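Long-range contact in 3-phosphoshikimate 1-carboxyvinyltransferase (PDB 7M0O), which probably transfers the enolpyruvyl group of phosphoenolpyruvate to the 5-hydroxyl of shikimate-3-phosphate, a late step of chorismate biosynthesis: residues R326-L334 against T343-H351. Residues are numbered along the deposited sequence; the frame is centred on the assembly and turned at random.
With PO4 (phosphate ion), chain B.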
ATOM      1  N   ARG A 326      14.703   5.042 -11.571  1.00 16.91           N
ATOM      2  CA  ARG A 326      15.276   5.076 -10.227  1.00 14.02           C
ATOM      3  C   ARG A 326      16.689   4.525 -10.184  1.00 15.98           C
ATOM      4  O   ARG A 326      17.478   4.925  -9.317  1.00 15.38           O
ATOM      5  CB  ARG A 326      14.406   4.281  -9.246  1.00 16.17           C
ATOM      6  CG  ARG A 326      13.137   4.985  -8.842  1.00 18.30           C
ATOM      7  CD  ARG A 326      12.303   4.146  -7.897  1.00 15.38           C
ATOM      8  NE  ARG A 326      11.148   4.909  -7.450  1.00 17.44           N
ATOM      9  CZ  ARG A 326      10.101   4.405  -6.805  1.00 18.32           C
ATOM     10  NH1 ARG A 326      10.026   3.115  -6.528  1.00 14.36           N
ATOM     11  NH2 ARG A 326       9.117   5.206  -6.428  1.00 16.67           N
ATOM     12  N   LEU A 327      17.018   3.615 -11.099  1.00 15.66           N
ATOM     13  CA  LEU A 327      18.388   3.145 -11.230  1.00 15.09           C
ATOM     14  C   LEU A 327      19.306   4.298 -11.627  1.00 14.53           C
ATOM     15  O   LEU A 327      20.309   4.561 -10.957  1.00 15.08           O
ATOM     16  CB  LEU A 327      18.445   1.994 -12.240  1.00 18.58           C
ATOM     17  CG  LEU A 327      19.635   1.027 -12.195  1.00 15.64           C
ATOM     18  CD1 LEU A 327      19.326  -0.339 -12.835  1.00 11.94           C
ATOM     19  CD2 LEU A 327      20.852   1.645 -12.863  1.00 19.22           C
ATOM     20  N   GLU A 328      18.936   5.046 -12.669  1.00 17.27           N
ATOM     21  CA  GLU A 328      19.773   6.171 -13.081  1.00 13.89           C
ATOM     22  C   GLU A 328      19.798   7.270 -12.027  1.00 14.79           C
ATOM     23  O   GLU A 328      20.830   7.925 -11.843  1.00 17.51           O
ATOM     24  CB  GLU A 328      19.291   6.742 -14.411  1.00 16.22           C
ATOM     25  CG  GLU A 328      19.485   5.835 -15.603  1.00 22.80           C
ATOM     26  CD  GLU A 328      20.948   5.593 -15.953  1.00 21.65           C
ATOM     27  OE1 GLU A 328      21.787   6.499 -15.772  1.00 28.31           O
ATOM     28  OE2 GLU A 328      21.260   4.476 -16.396  1.00 24.75           O
ATOM     29  N   ALA A 329      18.664   7.519 -11.359  1.00 15.33           N
ATOM     30  CA  ALA A 329      18.607   8.576 -10.353  1.00 15.86           C
ATOM     31  C   ALA A 329      19.498   8.257  -9.159  1.00 14.74           C
ATOM     32  O   ALA A 329      20.172   9.145  -8.626  1.00 14.08           O
ATOM     33  CB  ALA A 329      17.164   8.795  -9.895  1.00 11.99           C
ATOM     34  N   CYS A 330      19.529   6.992  -8.736  1.00 14.37           N
ATOM     35  CA  CYS A 330      20.449   6.593  -7.680  1.00 13.90           C
ATOM     36  C   CYS A 330      21.901   6.778  -8.104  1.00 14.34           C
ATOM     37  O   CYS A 330      22.722   7.292  -7.336  1.00 16.16           O
ATOM     38  CB  CYS A 330      20.175   5.142  -7.270  1.00 11.58           C
ATOM     39  SG  CYS A 330      18.718   4.976  -6.205  1.00 14.40           S
ATOM     40  N   ALA A 331      22.238   6.340  -9.320  1.00 13.78           N
ATOM     41  CA  ALA A 331      23.605   6.492  -9.800  1.00 10.80           C
ATOM     42  C   ALA A 331      23.989   7.963  -9.909  1.00 12.04           C
ATOM     43  O   ALA A 331      25.088   8.364  -9.507  1.00 14.26           O
ATOM     44  CB  ALA A 331      23.769   5.797 -11.152  1.00 16.73           C
ATOM     45  N   GLU A 332      23.099   8.783 -10.458  1.00 13.72           N
ATOM     46  CA  GLU A 332      23.439  10.186 -10.643  1.00 16.85           C
ATOM     47  C   GLU A 332      23.699  10.862  -9.303  1.00 17.90           C
ATOM     48  O   GLU A 332      24.654  11.631  -9.161  1.00 17.85           O
ATOM     49  CB  GLU A 332      22.327  10.903 -11.406  1.00 19.65           C
ATOM     50  CG  GLU A 332      22.676  12.341 -11.762  1.00 19.16           C
ATOM     51  CD  GLU A 332      21.497  13.117 -12.326  1.00 32.51           C
ATOM     52  OE1 GLU A 332      20.395  12.540 -12.475  1.00 29.90           O
ATOM     53  OE2 GLU A 332      21.684  14.317 -12.623  1.00 34.26           O
ATOM     54  N   ASN A 333      22.872  10.572  -8.299  1.00 13.98           N
ATOM     55  CA  ASN A 333      23.024  11.246  -7.014  1.00 16.59           C
ATOM     56  C   ASN A 333      24.228  10.710  -6.246  1.00 14.29           C
ATOM     57  O   ASN A 333      24.938  11.474  -5.583  1.00 14.45           O
ATOM     58  CB  ASN A 333      21.728  11.107  -6.219  1.00 13.49           C
ATOM     59  CG  ASN A 333      20.677  12.122  -6.664  1.00 16.08           C
ATOM     60  OD1 ASN A 333      20.892  13.340  -6.564  1.00 18.74           O
ATOM     61  ND2 ASN A 333      19.561  11.637  -7.188  1.00 14.95           N
ATOM     62  N   LEU A 334      24.497   9.403  -6.351  1.00 11.44           N
ATOM     63  CA  LEU A 334      25.673   8.831  -5.702  1.00 10.90           C
ATOM     64  C   LEU A 334      26.948   9.410  -6.299  1.00 16.48           C
ATOM     65  O   LEU A 334      27.911   9.702  -5.575  1.00 15.16           O
ATOM     66  CB  LEU A 334      25.652   7.307  -5.832  1.00 13.65           C
ATOM     67  CG  LEU A 334      24.801   6.566  -4.803  1.00 16.00           C
ATOM     68  CD1 LEU A 334      24.553   5.100  -5.224  1.00 12.21           C
ATOM     69  CD2 LEU A 334      25.450   6.644  -3.432  1.00 14.72           C
ATOM     70  N   THR A 343      26.681   0.903 -13.981  1.00 14.83           N
ATOM     71  CA  THR A 343      25.322   0.420 -14.206  1.00 15.70           C
ATOM     72  C   THR A 343      25.256  -0.431 -15.466  1.00 20.77           C
ATOM     73  O   THR A 343      26.102  -0.337 -16.364  1.00 21.29           O
ATOM     74  CB  THR A 343      24.286   1.555 -14.312  1.00 20.59           C
ATOM     75  OG1 THR A 343      24.518   2.331 -15.497  1.00 19.31           O
ATOM     76  CG2 THR A 343      24.300   2.470 -13.074  1.00 16.33           C
ATOM     77  N   GLY A 344      24.223  -1.272 -15.513  1.00 16.64           N
ATOM     78  CA  GLY A 344      23.895  -2.033 -16.689  1.00 14.49           C
ATOM     79  C   GLY A 344      22.400  -2.030 -16.909  1.00 12.11           C
ATOM     80  O   GLY A 344      21.640  -1.333 -16.222  1.00 11.86           O
ATOM     81  N   PRO A 345      21.942  -2.816 -17.880  1.00 13.72           N
ATOM     82  CA  PRO A 345      20.507  -2.791 -18.206  1.00 12.38           C
ATOM     83  C   PRO A 345      19.604  -2.970 -17.004  1.00 13.52           C
ATOM     84  O   PRO A 345      18.578  -2.285 -16.907  1.00 12.39           O
ATOM     85  CB  PRO A 345      20.360  -3.944 -19.205  1.00 10.27           C
ATOM     86  CG  PRO A 345      21.677  -4.006 -19.868  1.00 12.44           C
ATOM     87  CD  PRO A 345      22.715  -3.642 -18.823  1.00 10.79           C
ATOM     88  N   ASP A 346      19.974  -3.847 -16.068  1.00 13.42           N
ATOM     89  CA  ASP A 346      19.084  -4.159 -14.958  1.00 13.07           C
ATOM     90  C   ASP A 346      19.838  -4.303 -13.646  1.00 12.22           C
ATOM     91  O   ASP A 346      19.417  -5.071 -12.768  1.00 12.47           O
ATOM     92  CB  ASP A 346      18.284  -5.434 -15.236  1.00 16.24           C
ATOM     93  CG  ASP A 346      19.164  -6.673 -15.401  1.00 21.83           C
ATOM     94  OD1 ASP A 346      20.407  -6.563 -15.458  1.00 15.19           O
ATOM     95  OD2 ASP A 346      18.596  -7.786 -15.488  1.00 28.54           O
ATOM     96  N   TRP A 347      20.945  -3.578 -13.491  1.00 11.06           N
ATOM     97  CA  TRP A 347      21.764  -3.698 -12.292  1.00 14.64           C
ATOM     98  C   TRP A 347      22.497  -2.388 -12.037  1.00 14.07           C
ATOM     99  O   TRP A 347      22.670  -1.559 -12.936  1.00 12.75           O
ATOM    100  CB  TRP A 347      22.760  -4.873 -12.391  1.00 13.10           C
ATOM    101  CG  TRP A 347      23.765  -4.803 -13.534  1.00 14.08           C
ATOM    102  CD1 TRP A 347      23.654  -5.405 -14.761  1.00 12.85           C
ATOM    103  CD2 TRP A 347      25.025  -4.114 -13.537  1.00 14.67           C
ATOM    104  NE1 TRP A 347      24.783  -5.146 -15.519  1.00 15.40           N
ATOM    105  CE2 TRP A 347      25.631  -4.347 -14.796  1.00 15.10           C
ATOM    106  CE3 TRP A 347      25.695  -3.317 -12.604  1.00 15.44           C
ATOM    107  CZ2 TRP A 347      26.877  -3.816 -15.139  1.00 15.81           C
ATOM    108  CZ3 TRP A 347      26.947  -2.792 -12.943  1.00 17.46           C
ATOM    109  CH2 TRP A 347      27.514  -3.034 -14.207  1.00 19.14           C
ATOM    110  N   ILE A 348      22.902  -2.204 -10.779  1.00 10.19           N
ATOM    111  CA  ILE A 348      23.715  -1.065 -10.358  1.00 10.19           C
ATOM    112  C   ILE A 348      24.743  -1.567  -9.354  1.00 10.53           C
ATOM    113  O   ILE A 348      24.409  -2.350  -8.458  1.00 12.25           O
ATOM    114  CB  ILE A 348      22.832   0.053  -9.773  1.00 10.44           C
ATOM    115  CG1 ILE A 348      23.692   1.224  -9.275  1.00 10.36           C
ATOM    116  CG2 ILE A 348      21.929  -0.474  -8.649  1.00 11.64           C
ATOM    117  CD1 ILE A 348      22.869   2.459  -8.907  1.00 11.88           C
ATOM    118  N   GLU A 349      26.002  -1.141  -9.516  1.00 11.53           N
ATOM    119  CA  GLU A 349      27.090  -1.563  -8.638  1.00  9.80           C
ATOM    120  C   GLU A 349      27.723  -0.319  -8.019  1.00 14.13           C
ATOM    121  O   GLU A 349      28.190   0.577  -8.739  1.00 14.13           O
ATOM    122  CB  GLU A 349      28.133  -2.403  -9.381  1.00 15.00           C
ATOM    123  CG  GLU A 349      29.159  -3.048  -8.440  1.00 17.22           C
ATOM    124  CD  GLU A 349      29.910  -4.238  -9.046  1.00 24.03           C
ATOM    125  OE1 GLU A 349      29.459  -4.812 -10.059  1.00 24.52           O
ATOM    126  OE2 GLU A 349      30.969  -4.605  -8.491  1.00 33.70           O
ATOM    127  N   ILE A 350      27.704  -0.257  -6.694  1.00 11.50           N
ATOM    128  CA  ILE A 350      28.126   0.908  -5.935  1.00 10.59           C
ATOM    129  C   ILE A 350      29.432   0.575  -5.224  1.00 12.35           C
ATOM    130  O   ILE A 350      29.519  -0.422  -4.497  1.00 11.17           O
ATOM    131  CB  ILE A 350      27.044   1.333  -4.927  1.00 10.12           C
ATOM    132  CG1 ILE A 350      25.730   1.650  -5.653  1.00 11.13           C
ATOM    133  CG2 ILE A 350      27.525   2.535  -4.103  1.00 11.59           C
ATOM    134  CD1 ILE A 350      24.492   1.301  -4.896  1.00 14.66           C
ATOM    135  N   HIS A 351      30.433   1.436  -5.391  1.00 13.47           N
ATOM    136  CA  HIS A 351      31.743   1.191  -4.813  1.00 13.17           C
ATOM    137  C   HIS A 351      31.964   2.117  -3.630  1.00 13.04           C
ATOM    138  O   HIS A 351      31.998   3.347  -3.804  1.00 16.32           O
ATOM    139  CB  HIS A 351      32.819   1.380  -5.881  1.00 13.97           C
ATOM    140  CG  HIS A 351      32.689   0.387  -6.994  1.00 14.45           C
ATOM    141  ND1 HIS A 351      33.307  -0.843  -6.956  1.00 20.02           N
ATOM    142  CD2 HIS A 351      31.965   0.409  -8.138  1.00 16.77           C
ATOM    143  CE1 HIS A 351      32.996  -1.525  -8.044  1.00 20.91           C
ATOM    144  NE2 HIS A 351      32.179  -0.789  -8.777  1.00 22.06           N
TER
HETATM  145  P   PO4 B 501       5.960   3.374  -5.242  1.00 17.89           P
HETATM  146  O1  PO4 B 501       5.476   1.953  -5.118  1.00 28.05           O
HETATM  147  O2  PO4 B 501       7.467   3.346  -5.221  1.00 17.44           O
HETATM  148  O3  PO4 B 501       5.407   4.171  -4.085  1.00 24.73           O
HETATM  149  O4  PO4 B 501       5.442   3.909  -6.552  1.00 27.02           O
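L327 pushes its two methyls against the hairpin 343-351 where the chain turns from one strand to the next. With CG anti to the backbone N (chi1 -159°), the isobutyl group runs alongside T343 and I348, sliding past each in the opposite direction. CD2 lies 3.6 Å from T343 CG2 and also touches I348 CB, while CD1 sits 3.6 Å from W347 O, which accepts from G344 N. Cutting this side chain back to an alanine is likely to open a gap between helix and hairpin, leaving T343 CG2 with A331 CB alone on the helix side and I348 CB without its leucine partner. One turn on, A331 CB meets T343 CG2 at 3.9 Å. I348 has CG1 anti to its backbone N (chi1 178°) and an extended chain, which carries CD1 to the helix surface, 4.1 Å from C330 CB and about as close to A331 CB. The axis of helix segment 326-334 runs 16° from that of strand 347-351, nearly parallel, 9.2 Å away at closest approach; the helix covers one face of a four-stranded mixed sheet in one of the two domains of the EPSP synthase fold, each built from β-α-β-α-β-β units. Farther along, L334 crosses I350 at about a right angle, CD1 reaching I350 CG1 at 3.7 Å; V341 on the neighbouring strand extends this apolar layer. At the interface edge, the bent side chain of E328 brings OE2 to 4.0 Å from T343 OG1, but its salt bridge is with R320, which also binds the G344 carbonyl. R326, which probably binds phosphoenolpyruvate, takes no part in this packing. Its guanidinium meets a phosphate ion, probably from the crystallisation liquor, edge-on, NH1 and NH2 both gripping O2 (NH2 to O2 2.8 Å), while NE pairs with D365.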